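Local coordinates for protein Sso-CP2 metallo-carboxypetidase (Sulfolobus solfataricus, PDB 4MMO) that probably acts as a zinc-dependent carboxypeptidase of the M20 family, cleaving residues from the C-terminal end of peptides, at residues 10-15 / 100-105. Numbering follows the deposited sequence.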
# COMPACT_ATOMS: atom_id res chain seq x y z
N GLU A 10 24.91 -2.05 -30.27
CA GLU A 10 23.81 -1.56 -31.10
C GLU A 10 22.47 -2.09 -30.59
O GLU A 10 21.49 -1.34 -30.49
CB GLU A 10 24.04 -1.98 -32.55
CG GLU A 10 23.00 -1.51 -33.54
CD GLU A 10 23.31 -1.97 -34.95
OE1 GLU A 10 23.63 -3.17 -35.13
OE2 GLU A 10 23.24 -1.13 -35.88
N PHE A 11 22.43 -3.38 -30.26
CA PHE A 11 21.23 -4.03 -29.75
C PHE A 11 20.81 -3.42 -28.42
O PHE A 11 19.64 -3.12 -28.19
CB PHE A 11 21.53 -5.53 -29.56
CG PHE A 11 20.30 -6.40 -29.33
CD1 PHE A 11 19.04 -6.00 -29.73
CD2 PHE A 11 20.44 -7.64 -28.71
CE1 PHE A 11 17.93 -6.82 -29.52
CE2 PHE A 11 19.35 -8.46 -28.50
CZ PHE A 11 18.09 -8.05 -28.90
N LEU A 12 21.80 -3.23 -27.55
CA LEU A 12 21.57 -2.74 -26.20
C LEU A 12 21.09 -1.28 -26.16
O LEU A 12 20.43 -0.87 -25.21
CB LEU A 12 22.85 -2.87 -25.37
CG LEU A 12 23.24 -4.28 -24.90
CD1 LEU A 12 24.63 -4.27 -24.27
CD2 LEU A 12 22.22 -4.82 -23.91
N LYS A 13 21.43 -0.51 -27.19
CA LYS A 13 21.05 0.89 -27.23
C LYS A 13 19.57 1.07 -27.55
O LYS A 13 19.01 2.14 -27.35
CB LYS A 13 21.90 1.65 -28.24
CG LYS A 13 23.28 2.01 -27.75
CD LYS A 13 24.13 2.56 -28.88
CE LYS A 13 25.42 3.18 -28.36
NZ LYS A 13 26.32 3.58 -29.48
N LYS A 14 18.95 0.01 -28.06
CA LYS A 14 17.53 0.06 -28.39
C LYS A 14 16.69 -0.32 -27.18
O LYS A 14 16.74 -1.45 -26.72
CB LYS A 14 17.21 -0.87 -29.56
CG LYS A 14 18.04 -0.61 -30.80
CD LYS A 14 17.31 -1.05 -32.06
CE LYS A 14 18.18 -0.88 -33.29
NZ LYS A 14 18.75 0.49 -33.40
N PRO A 15 15.91 0.64 -26.65
CA PRO A 15 15.04 0.25 -25.54
C PRO A 15 13.92 -0.67 -26.01
O PRO A 15 13.57 -0.68 -27.19
CB PRO A 15 14.49 1.58 -25.03
CG PRO A 15 14.60 2.51 -26.17
CD PRO A 15 15.81 2.08 -26.95
N ARG A 100 20.59 -1.61 -19.32
CA ARG A 100 19.47 -2.48 -19.03
C ARG A 100 19.39 -3.52 -20.15
O ARG A 100 19.41 -3.16 -21.33
CB ARG A 100 18.17 -1.68 -18.94
CG ARG A 100 16.88 -2.51 -19.03
CD ARG A 100 16.72 -3.52 -17.89
NE ARG A 100 16.22 -2.91 -16.66
CZ ARG A 100 16.92 -2.73 -15.54
NH1 ARG A 100 18.18 -3.11 -15.44
NH2 ARG A 100 16.33 -2.16 -14.49
N GLY A 101 19.31 -4.79 -19.78
CA GLY A 101 19.22 -5.87 -20.74
C GLY A 101 20.55 -6.54 -21.07
O GLY A 101 20.59 -7.45 -21.90
N ALA A 102 21.62 -6.11 -20.44
CA ALA A 102 22.94 -6.64 -20.74
C ALA A 102 23.04 -8.12 -20.33
O ALA A 102 23.53 -8.95 -21.08
CB ALA A 102 24.01 -5.82 -20.04
N SER A 103 22.53 -8.41 -19.13
CA SER A 103 22.50 -9.76 -18.60
C SER A 103 21.20 -10.47 -18.96
O SER A 103 21.21 -11.59 -19.48
CB SER A 103 22.65 -9.70 -17.08
OG SER A 103 22.54 -11.00 -16.51
N ASP A 104 20.08 -9.80 -18.70
CA ASP A 104 18.74 -10.35 -18.92
C ASP A 104 18.03 -9.51 -19.99
O ASP A 104 17.43 -8.50 -19.64
CB ASP A 104 17.96 -10.29 -17.60
CG ASP A 104 16.52 -10.79 -17.73
OD1 ASP A 104 16.18 -11.47 -18.71
OD2 ASP A 104 15.71 -10.49 -16.82
N ASN A 105 18.06 -9.91 -21.26
CA ASN A 105 18.57 -11.19 -21.76
C ASN A 105 19.24 -11.00 -23.13
O ASN A 105 19.39 -11.95 -23.89
CB ASN A 105 17.40 -12.18 -21.85
CG ASN A 105 17.82 -13.57 -22.32
OD1 ASN A 105 17.21 -14.13 -23.23
ND2 ASN A 105 18.85 -14.14 -21.69
O HOH W 1 18.80 -2.93 -23.99
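Leu-12 carries the apolar side of this contact with one methyl group, CD2, which rests against the backbone of the turn leading into helix 102-121. With CG beside the backbone N and anti to the carbonyl carbon (chi1 -75°), the branch reaches across, putting Leu-12 CD2 3.7 Å from Gly-101 O and equally 3.7 Å from Ala-102 CA. Ala-102 adds its methyl more loosely, CB lying 4.4 Å from Leu-12 CD2. At the positive phi of Gly-101 (96°) a CB would press on Arg-100 O and also point toward Leu-12; the glycine lets bare main chain meet the methyl.

No direct hydrogen bond links the segments; a single water does the polar work. It donates to two carbonyls, 2.9 Å to Leu-12 O and 2.7 Å to Arg-100 O.

Around this, Phe-11 packs on Leu-109 and Met-110 of helix 102-121, while the guanidinium of Arg-100 makes a salt bridge with Glu-413, which also accepts from Gly-101 N.

Asp-104, followed by a cis peptide, binds zinc with His-71 and Glu-163. The contact thus joins the N-terminal helix to a ligand-bearing turn through a methyl contact and one water shared by two carbonyls.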